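Local coordinates for protein PmoF1 (Methylocystis sp. ATCC 49242, PDB 6P1E) that binds copper(II) and probably serves as a PCu(A)C-type copper chaperone in a methane-oxidizing bacterium, at residues V46-F51 with W99-T104; A27-F32 with A84-L89; P40-A45 with V106-G111; L17-D22 with A117-P122. All coordinates share one frame; numbering follows the deposited sequence.

Interaction 1: V46-F51 with W99-T104; sequences VKVEKF and WGLEMT
The carbonyl O of K47 takes the backbone N-H of T104 at 2.8 Å and a proton from a water that bonds only weakly to T104 OG1. K47 N returns a bond to T104 O (2.9 Å), closing an antiparallel hydrogen-bonded pair between the end of strand 41-47 and strand 100-107. Beyond it the chains diverge and water takes over: E102 O accepts from two waters at 2.7 Å each, one accepting from E49 N and the other weakly from K50 N. Beneath this wet seam L101 fills the widening gap. With CG anti to the backbone N (chi1 -178°) its two methyls reach separate partners, CD1 passing alongside K50 CB at 3.7 Å and CD2 touching both V48 CG2 and F51 CE2 (3.8 Å to the latter). Cutting it back to an alanine takes away the methyl that V48 and the F51 ring share and is likely to open a gap beside L88. Deeper in, M103 presses its CE on V46 CG1 at 3.4 Å, tighter than usual for two carbons. Outside, K47 runs alongside T104 toward a salt bridge with E112. Strand pairing thus gives way to a water-bridged outer edge over an apolar inner one.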
loop_
_atom_site.group_PDB
_atom_site.type_symbol
_atom_site.label_atom_id
_atom_site.label_comp_id
_atom_site.label_asym_id
_atom_site.label_seq_id
_atom_site.Cartn_x
_atom_site.Cartn_y
_atom_site.Cartn_z
ATOM N N VAL B 46 14.560 -12.112 2.764
ATOM C CA VAL B 46 13.960 -11.942 1.450
ATOM C C VAL B 46 14.997 -12.315 0.402
ATOM O O VAL B 46 16.137 -11.856 0.460
ATOM C CB VAL B 46 13.470 -10.496 1.226
ATOM C CG1 VAL B 46 13.023 -10.278 -0.218
ATOM C CG2 VAL B 46 12.343 -10.162 2.194
ATOM N N LYS B 47 14.599 -13.160 -0.544
ATOM C CA LYS B 47 15.478 -13.568 -1.634
ATOM C C LYS B 47 14.937 -13.048 -2.961
ATOM O O LYS B 47 13.752 -13.199 -3.261
ATOM C CB LYS B 47 15.612 -15.092 -1.665
ATOM C CG LYS B 47 16.261 -15.671 -0.415
ATOM C CD LYS B 47 16.461 -17.174 -0.520
ATOM C CE LYS B 47 15.144 -17.929 -0.432
ATOM N NZ LYS B 47 15.344 -19.402 -0.500
ATOM N N VAL B 48 15.815 -12.439 -3.750
ATOM C CA VAL B 48 15.425 -11.849 -5.024
ATOM C C VAL B 48 16.581 -11.959 -6.014
ATOM O O VAL B 48 17.709 -11.567 -5.722
ATOM C CB VAL B 48 14.981 -10.375 -4.855
ATOM C CG1 VAL B 48 16.074 -9.538 -4.196
ATOM C CG2 VAL B 48 14.561 -9.783 -6.196
ATOM N N GLU B 49 16.294 -12.522 -7.181
ATOM C CA GLU B 49 17.331 -12.810 -8.160
ATOM C C GLU B 49 17.802 -11.562 -8.905
ATOM O O GLU B 49 18.973 -11.459 -9.273
ATOM C CB GLU B 49 16.818 -13.837 -9.168
ATOM C CG GLU B 49 16.443 -15.171 -8.547
ATOM C CD GLU B 49 15.964 -16.178 -9.573
ATOM O OE1 GLU B 49 16.218 -15.971 -10.779
ATOM O OE2 GLU B 49 15.327 -17.177 -9.173
ATOM N N LYS B 50 16.891 -10.616 -9.122
ATOM C CA LYS B 50 17.179 -9.460 -9.969
ATOM C C LYS B 50 17.903 -8.338 -9.222
ATOM O O LYS B 50 18.293 -7.338 -9.824
ATOM C CB LYS B 50 15.880 -8.919 -10.570
ATOM C CG LYS B 50 15.173 -9.872 -11.533
ATOM C CD LYS B 50 16.082 -10.419 -12.622
ATOM C CE LYS B 50 15.312 -11.336 -13.549
ATOM N NZ LYS B 50 16.140 -11.870 -14.664
ATOM N N PHE B 51 18.068 -8.504 -7.913
ATOM C CA PHE B 51 18.830 -7.564 -7.097
ATOM C C PHE B 51 19.981 -8.302 -6.427
ATOM O O PHE B 51 19.936 -9.521 -6.267
ATOM C CB PHE B 51 17.940 -6.891 -6.049
ATOM C CG PHE B 51 17.048 -5.815 -6.606
ATOM C CD1 PHE B 51 17.390 -4.478 -6.477
ATOM C CD2 PHE B 51 15.872 -6.138 -7.257
ATOM C CE1 PHE B 51 16.571 -3.485 -6.985
ATOM C CE2 PHE B 51 15.049 -5.148 -7.770
ATOM C CZ PHE B 51 15.401 -3.821 -7.633
ATOM N N TRP B 99 6.625 -4.873 -15.771
ATOM C CA TRP B 99 7.302 -6.076 -15.331
ATOM C C TRP B 99 6.846 -6.319 -13.905
ATOM O O TRP B 99 6.405 -5.392 -13.229
ATOM C CB TRP B 99 8.825 -5.917 -15.351
ATOM C CG TRP B 99 9.424 -5.534 -16.663
ATOM C CD1 TRP B 99 8.771 -5.323 -17.842
ATOM C CD2 TRP B 99 10.812 -5.293 -16.924
ATOM N NE1 TRP B 99 9.668 -4.971 -18.823
ATOM C CE2 TRP B 99 10.928 -4.949 -18.284
ATOM C CE3 TRP B 99 11.968 -5.342 -16.137
ATOM C CZ2 TRP B 99 12.156 -4.651 -18.876
ATOM C CZ3 TRP B 99 13.185 -5.049 -16.727
ATOM C CH2 TRP B 99 13.268 -4.707 -18.082
ATOM N N GLY B 100 6.928 -7.561 -13.454
ATOM C CA GLY B 100 6.665 -7.870 -12.064
ATOM C C GLY B 100 8.022 -8.235 -11.509
ATOM O O GLY B 100 8.991 -8.296 -12.266
ATOM N N LEU B 101 8.111 -8.466 -10.206
ATOM C CA LEU B 101 9.376 -8.879 -9.621
ATOM C C LEU B 101 9.123 -10.086 -8.743
ATOM O O LEU B 101 8.408 -10.004 -7.746
ATOM C CB LEU B 101 10.022 -7.752 -8.812
ATOM C CG LEU B 101 11.384 -8.125 -8.216
ATOM C CD1 LEU B 101 12.428 -8.239 -9.320
ATOM C CD2 LEU B 101 11.829 -7.129 -7.159
ATOM N N GLU B 102 9.722 -11.209 -9.119
ATOM C CA GLU B 102 9.601 -12.422 -8.333
ATOM C C GLU B 102 10.505 -12.327 -7.119
ATOM O O GLU B 102 11.676 -11.959 -7.230
ATOM C CB GLU B 102 9.957 -13.655 -9.164
ATOM C CG GLU B 102 9.821 -14.961 -8.402
ATOM C CD GLU B 102 9.965 -16.175 -9.297
ATOM O OE1 GLU B 102 11.111 -16.508 -9.669
ATOM O OE2 GLU B 102 8.934 -16.798 -9.629
ATOM N N MET B 103 9.948 -12.658 -5.961
ATOM C CA MET B 103 10.683 -12.623 -4.709
ATOM C C MET B 103 10.252 -13.808 -3.868
ATOM O O MET B 103 9.151 -14.330 -4.041
ATOM C CB MET B 103 10.416 -11.322 -3.942
ATOM C CG MET B 103 10.584 -10.045 -4.751
ATOM S SD MET B 103 9.939 -8.600 -3.880
ATOM C CE MET B 103 10.926 -8.615 -2.387
ATOM N N THR B 104 11.114 -14.216 -2.945
ATOM C CA THR B 104 10.756 -15.227 -1.968
ATOM C C THR B 104 10.848 -14.604 -0.587
ATOM O O THR B 104 11.903 -14.118 -0.183
ATOM C CB THR B 104 11.675 -16.463 -2.046
ATOM O OG1 THR B 104 11.645 -17.006 -3.372
ATOM C CG2 THR B 104 11.226 -17.529 -1.054
HETATM O O HOH W 1 13.581 -15.288 -5.532
HETATM O O HOH W 2 13.546 -13.881 -7.131
HETATM O O HOH W 3 13.677 -11.441 -8.940
#

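Interaction 2: A27-F32 with A84-L89; sequences ASFYAF and AYVALL
Strands 27-32 and 85-89 run antiparallel, their axes 4.7 Å apart at closest approach and their directions 148° apart, with two hydrogen-bonded pairs, A27 with L88 and F29 with V86, flanking the non-hydrogen-bonded pair S28 with A87. Each outer pair is doubly bonded; A27 N to L88 O is 2.8 Å, whereas V86 N to F29 O is longer at 3.1 Å. On the face shared by A27, F29, V86 and L88 the contact is apolar. F29, its ring turned to the far side from its own N (chi1 167°), lies beside V86 and offers its ring edge to V86 CG2, 3.9 Å from CD2. L88 CB meets A27 CB at 4.1 Å, and M103 of strand 100-107 packs on both F29 and L88. Beside S28, the Y30 ring brings CE1 to 3.5 Å from Y85 CB, and the Y85 ring slants across toward S28, its CE1 3.8 Å from S28 OG. W16 meets the Y30 ring and H57 that of Y85. The paired strands therefore separate two chemistries, an aliphatic and phenyl interior on one side and a more polar side where S28 and the tyrosines gather.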
loop_
_atom_site.group_PDB
_atom_site.type_symbol
_atom_site.label_atom_id
_atom_site.label_comp_id
_atom_site.label_asym_id
_atom_site.label_seq_id
_atom_site.Cartn_x
_atom_site.Cartn_y
_atom_site.Cartn_z
ATOM N N ALA B 27 15.938 -0.112 -4.542
ATOM C CA ALA B 27 14.478 -0.070 -4.554
ATOM C C ALA B 27 13.959 -0.364 -3.152
ATOM O O ALA B 27 14.700 -0.853 -2.301
ATOM C CB ALA B 27 13.920 -1.068 -5.550
ATOM N N SER B 28 12.682 -0.069 -2.926
ATOM C CA SER B 28 12.051 -0.305 -1.635
ATOM C C SER B 28 10.833 -1.195 -1.813
ATOM O O SER B 28 9.989 -0.911 -2.657
ATOM C CB SER B 28 11.646 1.021 -0.989
ATOM O OG SER B 28 12.779 1.838 -0.755
ATOM N N PHE B 29 10.733 -2.246 -1.002
ATOM C CA PHE B 29 9.642 -3.211 -1.109
ATOM C C PHE B 29 8.663 -3.032 0.038
ATOM O O PHE B 29 9.063 -2.866 1.194
ATOM C CB PHE B 29 10.179 -4.646 -1.122
ATOM C CG PHE B 29 9.116 -5.697 -0.924
ATOM C CD1 PHE B 29 8.377 -6.167 -1.996
ATOM C CD2 PHE B 29 8.861 -6.216 0.338
ATOM C CE1 PHE B 29 7.403 -7.133 -1.815
ATOM C CE2 PHE B 29 7.889 -7.181 0.524
ATOM C CZ PHE B 29 7.162 -7.641 -0.556
ATOM N N TYR B 30 7.381 -3.100 -0.309
ATOM C CA TYR B 30 6.283 -2.786 0.590
ATOM C C TYR B 30 5.208 -3.855 0.473
ATOM O O TYR B 30 5.094 -4.523 -0.552
ATOM C CB TYR B 30 5.693 -1.416 0.254
ATOM C CG TYR B 30 6.696 -0.284 0.246
ATOM C CD1 TYR B 30 7.349 0.104 1.408
ATOM C CD2 TYR B 30 6.969 0.414 -0.921
ATOM C CE1 TYR B 30 8.256 1.142 1.401
ATOM C CE2 TYR B 30 7.873 1.454 -0.936
ATOM C CZ TYR B 30 8.514 1.815 0.228
ATOM O OH TYR B 30 9.418 2.853 0.213
ATOM N N ALA B 31 4.416 -4.009 1.527
ATOM C CA ALA B 31 3.361 -5.012 1.559
ATOM C C ALA B 31 2.534 -4.843 2.818
ATOM O O ALA B 31 2.900 -4.081 3.711
ATOM C CB ALA B 31 3.937 -6.417 1.493
ATOM N N PHE B 32 1.399 -5.527 2.857
ATOM C CA PHE B 32 0.598 -5.627 4.064
ATOM C C PHE B 32 0.600 -7.080 4.504
ATOM O O PHE B 32 0.161 -7.955 3.759
ATOM C CB PHE B 32 -0.821 -5.123 3.813
ATOM C CG PHE B 32 -0.870 -3.783 3.137
ATOM C CD1 PHE B 32 -0.959 -2.623 3.880
ATOM C CD2 PHE B 32 -0.808 -3.684 1.758
ATOM C CE1 PHE B 32 -1.002 -1.388 3.263
ATOM C CE2 PHE B 32 -0.847 -2.453 1.136
ATOM C CZ PHE B 32 -0.942 -1.304 1.890
ATOM N N ALA B 84 8.449 0.745 8.147
ATOM C CA ALA B 84 9.159 -0.508 7.910
ATOM C C ALA B 84 9.067 -0.912 6.442
ATOM O O ALA B 84 8.064 -0.658 5.777
ATOM C CB ALA B 84 8.609 -1.610 8.801
ATOM N N TYR B 85 10.134 -1.515 5.932
ATOM C CA TYR B 85 10.204 -1.884 4.528
ATOM C C TYR B 85 11.387 -2.815 4.312
ATOM O O TYR B 85 12.180 -3.040 5.228
ATOM C CB TYR B 85 10.338 -0.643 3.638
ATOM C CG TYR B 85 11.718 -0.024 3.661
ATOM C CD1 TYR B 85 12.566 -0.129 2.566
ATOM C CD2 TYR B 85 12.176 0.658 4.780
ATOM C CE1 TYR B 85 13.827 0.432 2.583
ATOM C CE2 TYR B 85 13.436 1.222 4.807
ATOM C CZ TYR B 85 14.257 1.108 3.705
ATOM O OH TYR B 85 15.512 1.671 3.730
ATOM N N VAL B 86 11.491 -3.360 3.105
ATOM C CA VAL B 86 12.653 -4.146 2.715
ATOM C C VAL B 86 13.416 -3.389 1.641
ATOM O O VAL B 86 12.852 -3.023 0.610
ATOM C CB VAL B 86 12.253 -5.542 2.197
ATOM C CG1 VAL B 86 13.489 -6.349 1.805
ATOM C CG2 VAL B 86 11.439 -6.280 3.243
ATOM N N ALA B 87 14.700 -3.153 1.892
ATOM C CA ALA B 87 15.557 -2.501 0.916
ATOM C C ALA B 87 16.077 -3.521 -0.080
ATOM O O ALA B 87 16.616 -4.556 0.309
ATOM C CB ALA B 87 16.715 -1.795 1.609
ATOM N N LEU B 88 15.891 -3.229 -1.364
ATOM C CA LEU B 88 16.414 -4.059 -2.446
ATOM C C LEU B 88 17.604 -3.336 -3.070
ATOM O O LEU B 88 17.436 -2.293 -3.697
ATOM C CB LEU B 88 15.333 -4.335 -3.492
ATOM C CG LEU B 88 14.035 -4.963 -2.974
ATOM C CD1 LEU B 88 13.072 -5.216 -4.123
ATOM C CD2 LEU B 88 14.304 -6.254 -2.215
ATOM N N LEU B 89 18.800 -3.881 -2.883
ATOM C CA LEU B 89 20.026 -3.199 -3.289
ATOM C C LEU B 89 20.611 -3.793 -4.579
ATOM O O LEU B 89 20.475 -4.986 -4.843
ATOM C CB LEU B 89 21.048 -3.266 -2.150
ATOM C CG LEU B 89 20.526 -2.905 -0.754
ATOM C CD1 LEU B 89 21.609 -3.114 0.292
ATOM C CD2 LEU B 89 20.034 -1.468 -0.749
#

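Interaction 3: P40-A45 with V106-G111; sequences PDKLVA and VFEKAG
A classic beta bulge and a carboxylate-bound turn join strand 41-47 to the end of strand 100-107. At the bulge V44 and A45 both face V106: V106 O accepts from V44 N at 3.0 Å and, weakly, from A45 N, while V106 N bonds to A45 O. The extra residue shifts the register by one before L43 pairs with F107. At the far end D41 reaches into the turn that follows F107. Its side chain extends away from its own N (chi1 -152°), which carries the carboxylate to the amides of K109 and A110. OD1 accepts K109 N at 2.9 Å on its syn side and K42 N at 2.7 Å on its anti side, the two donors arriving from opposite faces of the carboxylate plane; OD2 receives A110 N at 2.9 Å on its syn lone pair. A leucine in its place, with no oxygen to offer, is likely to strand these amides and let the turn shift. Between these ends L43 CD1 sits over one face of the F107 ring, 4.2 Å from its centroid, in a CH-pi contact, and L10, V12 and L71 also pack on F107. Outside, K42 and E108 run side by side. F107 and G111 bond to each other in both directions, closing a beta hairpin whose turn an aspartate from the neighbouring strand holds.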
loop_
_atom_site.group_PDB
_atom_site.type_symbol
_atom_site.label_atom_id
_atom_site.label_comp_id
_atom_site.label_asym_id
_atom_site.label_seq_id
_atom_site.Cartn_x
_atom_site.Cartn_y
_atom_site.Cartn_z
ATOM N N PRO B 40 2.960 -15.996 17.156
ATOM C CA PRO B 40 3.735 -14.976 16.446
ATOM C C PRO B 40 4.600 -15.566 15.340
ATOM O O PRO B 40 4.888 -16.764 15.355
ATOM C CB PRO B 40 4.605 -14.370 17.548
ATOM C CG PRO B 40 4.791 -15.481 18.516
ATOM C CD PRO B 40 3.507 -16.265 18.498
ATOM N N ASP B 41 5.004 -14.724 14.396
ATOM C CA ASP B 41 5.958 -15.113 13.365
ATOM C C ASP B 41 6.848 -13.914 13.061
ATOM O O ASP B 41 6.692 -12.851 13.663
ATOM C CB ASP B 41 5.238 -15.597 12.101
ATOM C CG ASP B 41 6.054 -16.613 11.310
ATOM O OD1 ASP B 41 7.301 -16.602 11.412
ATOM O OD2 ASP B 41 5.447 -17.427 10.581
ATOM N N LYS B 42 7.787 -14.091 12.139
ATOM C CA LYS B 42 8.705 -13.023 11.763
ATOM C C LYS B 42 9.075 -13.142 10.296
ATOM O O LYS B 42 9.298 -14.244 9.810
ATOM C CB LYS B 42 9.988 -13.082 12.596
ATOM C CG LYS B 42 9.803 -13.034 14.099
ATOM C CD LYS B 42 11.161 -13.044 14.788
ATOM C CE LYS B 42 11.035 -13.157 16.297
ATOM N NZ LYS B 42 12.368 -13.214 16.959
ATOM N N LEU B 43 9.147 -12.015 9.596
ATOM C CA LEU B 43 9.799 -11.988 8.294
ATOM C C LEU B 43 11.292 -11.824 8.553
ATOM O O LEU B 43 11.729 -10.778 9.034
ATOM C CB LEU B 43 9.259 -10.859 7.416
ATOM C CG LEU B 43 9.925 -10.720 6.043
ATOM C CD1 LEU B 43 9.647 -11.935 5.172
ATOM C CD2 LEU B 43 9.465 -9.443 5.354
ATOM N N VAL B 44 12.068 -12.860 8.248
ATOM C CA VAL B 44 13.483 -12.882 8.611
ATOM C C VAL B 44 14.417 -12.710 7.416
ATOM O O VAL B 44 15.563 -12.291 7.577
ATOM C CB VAL B 44 13.851 -14.194 9.337
ATOM C CG1 VAL B 44 13.091 -14.300 10.651
ATOM C CG2 VAL B 44 13.575 -15.407 8.451
ATOM N N ALA B 45 13.935 -13.031 6.222
ATOM C CA ALA B 45 14.762 -12.904 5.029
ATOM C C ALA B 45 13.934 -12.722 3.766
ATOM O O ALA B 45 12.772 -13.120 3.699
ATOM C CB ALA B 45 15.667 -14.122 4.890
ATOM N N VAL B 106 10.760 -15.193 3.415
ATOM C CA VAL B 106 11.073 -16.273 4.338
ATOM C C VAL B 106 10.599 -15.900 5.733
ATOM O O VAL B 106 11.088 -14.942 6.332
ATOM C CB VAL B 106 12.584 -16.579 4.369
ATOM C CG1 VAL B 106 12.864 -17.799 5.236
ATOM C CG2 VAL B 106 13.117 -16.793 2.956
ATOM N N PHE B 107 9.626 -16.656 6.230
ATOM C CA PHE B 107 9.093 -16.457 7.570
ATOM C C PHE B 107 9.662 -17.520 8.500
ATOM O O PHE B 107 9.812 -18.676 8.103
ATOM C CB PHE B 107 7.566 -16.508 7.552
ATOM C CG PHE B 107 6.938 -15.428 6.720
ATOM C CD1 PHE B 107 6.710 -14.168 7.251
ATOM C CD2 PHE B 107 6.591 -15.667 5.400
ATOM C CE1 PHE B 107 6.134 -13.169 6.485
ATOM C CE2 PHE B 107 6.017 -14.673 4.628
ATOM C CZ PHE B 107 5.789 -13.423 5.170
ATOM N N GLU B 108 9.988 -17.128 9.729
ATOM C CA GLU B 108 10.643 -18.035 10.673
ATOM C C GLU B 108 9.853 -19.325 10.892
ATOM O O GLU B 108 10.431 -20.412 10.920
ATOM C CB GLU B 108 10.876 -17.347 12.020
ATOM C CG GLU B 108 11.617 -18.234 13.023
ATOM C CD GLU B 108 11.898 -17.543 14.344
ATOM O OE1 GLU B 108 11.106 -16.664 14.744
ATOM O OE2 GLU B 108 12.916 -17.886 14.985
ATOM N N LYS B 109 8.540 -19.197 11.063
ATOM C CA LYS B 109 7.682 -20.347 11.349
ATOM C C LYS B 109 6.936 -20.849 10.108
ATOM O O LYS B 109 6.897 -22.049 9.847
ATOM C CB LYS B 109 6.667 -19.991 12.440
ATOM C CG LYS B 109 7.276 -19.464 13.733
ATOM C CD LYS B 109 8.120 -20.515 14.436
ATOM C CE LYS B 109 8.701 -19.975 15.734
ATOM N NZ LYS B 109 9.520 -20.990 16.453
ATOM N N ALA B 110 6.352 -19.927 9.348
ATOM C CA ALA B 110 5.479 -20.295 8.234
ATOM C C ALA B 110 6.246 -20.806 7.013
ATOM O O ALA B 110 5.668 -21.443 6.133
ATOM C CB ALA B 110 4.617 -19.103 7.839
ATOM N N GLY B 111 7.545 -20.537 6.969
ATOM C CA GLY B 111 8.385 -20.977 5.871
ATOM C C GLY B 111 8.405 -19.991 4.719
ATOM O O GLY B 111 8.167 -18.797 4.911
#

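Interaction 4: L17-D22 with A117-P122; sequences LRAPAD and AAIDAP
Two strands lying parallel in the sheet, 10-18 and 111-120, meet here at their C-terminal ends. The backbone ladder rises from L17 N to A118 O (3.0 Å) through D120 N to L17 O and finishes with A19 N to D120 O, at 2.7 Å the shortest of the three. R18 and D120 reinforce it, their side chains running alongside each other. The salt bridge is side-on, R18 NE and NH2 both gripping the single atom D120 OD2, at 3.2 and 2.9 Å. That oxygen lies in the guanidinium plane, but the carboxylate plane is turned 61° from it. On the other face L17 CG, wedged between backbone N and carbonyl carbon (chi1 60°), directs CD2 to A117 CB at 3.6 Å, and L95 covers both L17 and I119. Past the strands, one water donates to both A19 O and A121 O. A118 and D120 pack on K76 and T78 of the second subunit. A thiocyanate, probably from the crystallisation liquor, lies about 3 Å from the D120 side chain, and a copper ion about 5 Å from that of A118. A parallel pair within a mostly antiparallel sheet closes this end of the PCu(A)C beta fold.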
loop_
_atom_site.group_PDB
_atom_site.type_symbol
_atom_site.label_atom_id
_atom_site.label_comp_id
_atom_site.label_asym_id
_atom_site.label_seq_id
_atom_site.Cartn_x
_atom_site.Cartn_y
_atom_site.Cartn_z
ATOM N N LEU B 17 6.684 -2.595 -4.953
ATOM C CA LEU B 17 7.924 -1.883 -4.706
ATOM C C LEU B 17 8.003 -0.617 -5.522
ATOM O O LEU B 17 7.395 -0.503 -6.588
ATOM C CB LEU B 17 9.124 -2.776 -5.010
ATOM C CG LEU B 17 9.229 -3.303 -6.438
ATOM C CD1 LEU B 17 10.490 -2.770 -7.104
ATOM C CD2 LEU B 17 9.218 -4.822 -6.434
ATOM N N ARG B 18 8.759 0.337 -4.995
ATOM C CA ARG B 18 9.044 1.564 -5.704
ATOM C C ARG B 18 10.395 1.410 -6.379
ATOM O O ARG B 18 11.412 1.222 -5.711
ATOM C CB ARG B 18 9.038 2.756 -4.753
ATOM C CG ARG B 18 9.219 4.094 -5.442
ATOM C CD ARG B 18 8.481 5.180 -4.690
ATOM N NE ARG B 18 7.035 5.067 -4.862
ATOM C CZ ARG B 18 6.133 5.454 -3.964
ATOM N NH1 ARG B 18 6.517 5.977 -2.805
ATOM N NH2 ARG B 18 4.840 5.311 -4.220
ATOM N N ALA B 19 10.388 1.471 -7.707
ATOM C CA ALA B 19 11.588 1.238 -8.497
ATOM C C ALA B 19 12.655 2.274 -8.168
ATOM O O ALA B 19 12.338 3.351 -7.659
ATOM C CB ALA B 19 11.258 1.268 -9.977
ATOM N N PRO B 20 13.928 1.948 -8.442
ATOM C CA PRO B 20 15.004 2.908 -8.186
ATOM C C PRO B 20 14.762 4.223 -8.908
ATOM O O PRO B 20 14.349 4.224 -10.068
ATOM C CB PRO B 20 16.249 2.200 -8.733
ATOM C CG PRO B 20 15.916 0.756 -8.688
ATOM C CD PRO B 20 14.447 0.667 -8.953
ATOM N N ALA B 21 15.015 5.332 -8.222
ATOM C CA ALA B 21 14.926 6.642 -8.846
ATOM C C ALA B 21 16.073 6.806 -9.835
ATOM O O ALA B 21 16.965 5.959 -9.908
ATOM C CB ALA B 21 14.959 7.738 -7.797
ATOM N N ASP B 22 16.048 7.894 -10.595
ATOM C CA ASP B 22 17.064 8.118 -11.616
ATOM C C ASP B 22 18.443 8.247 -10.979
ATOM O O ASP B 22 18.644 9.023 -10.045
ATOM C CB ASP B 22 16.734 9.369 -12.434
ATOM C CG ASP B 22 15.615 9.137 -13.436
ATOM O OD1 ASP B 22 15.501 8.009 -13.959
ATOM O OD2 ASP B 22 14.846 10.086 -13.697
ATOM N N ALA B 117 5.842 -9.250 -7.020
ATOM C CA ALA B 117 5.611 -7.896 -6.544
ATOM C C ALA B 117 5.354 -6.967 -7.716
ATOM O O ALA B 117 6.045 -7.017 -8.731
ATOM C CB ALA B 117 6.794 -7.408 -5.726
ATOM N N ALA B 118 4.340 -6.128 -7.577
ATOM C CA ALA B 118 4.015 -5.175 -8.621
ATOM C C ALA B 118 4.940 -3.953 -8.505
ATOM O O ALA B 118 5.362 -3.593 -7.407
ATOM C CB ALA B 118 2.568 -4.805 -8.529
ATOM N N ILE B 119 5.267 -3.329 -9.634
ATOM C CA ILE B 119 6.287 -2.279 -9.652
ATOM C C ILE B 119 5.746 -0.865 -9.881
ATOM O O ILE B 119 5.071 -0.598 -10.872
ATOM C CB ILE B 119 7.346 -2.586 -10.733
ATOM C CG1 ILE B 119 8.023 -3.924 -10.421
ATOM C CG2 ILE B 119 8.388 -1.468 -10.817
ATOM C CD1 ILE B 119 8.948 -4.416 -11.503
ATOM N N ASP B 120 6.040 0.018 -8.926
ATOM C CA ASP B 120 5.787 1.457 -9.036
ATOM C C ASP B 120 7.068 2.180 -9.478
ATOM O O ASP B 120 8.026 2.220 -8.710
ATOM C CB ASP B 120 5.321 2.022 -7.689
ATOM C CG ASP B 120 4.667 3.387 -7.814
ATOM O OD1 ASP B 120 4.076 3.680 -8.874
ATOM O OD2 ASP B 120 4.735 4.165 -6.838
ATOM N N ALA B 121 7.102 2.747 -10.685
ATOM C CA ALA B 121 8.302 3.453 -11.166
ATOM C C ALA B 121 8.257 4.991 -11.369
ATOM O O ALA B 121 9.312 5.613 -11.267
ATOM C CB ALA B 121 8.740 2.829 -12.471
ATOM N N PRO B 122 7.084 5.603 -11.671
ATOM C CA PRO B 122 7.019 7.023 -12.077
ATOM C C PRO B 122 8.144 7.962 -11.618
ATOM O O PRO B 122 8.718 8.645 -12.468
ATOM C CB PRO B 122 5.693 7.489 -11.455
ATOM C CG PRO B 122 4.937 6.232 -11.104
ATOM C CD PRO B 122 5.717 5.064 -11.602
HETATM O O HOH W 4 10.586 5.564 -8.572
#

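Overall arrangement
All four contacts join strands of one mixed, curled sheet. Interactions 1 and 3 lie about 17 Å apart, centre to centre, along the same pair of strands, 41-47 and 100-107, interaction 1 nested inside the loop closed by interaction 3. Interaction 2 pairs strands 27-35 and 75-91; its segments alternate along the chain with those of interactions 1 and 3. Interaction 4 closes the longest loop, enclosing the other three, and its centre lies about 25 Å from that of interaction 3, on the opposite side of the chain's centre. Backbone contacts tie it to interaction 2 through S28 and R18, and to interaction 1 through L101 and A117. F51 against A27 links interactions 1 and 2. Together they interlock the beta scaffold that carries the copper ligands E13 and H34.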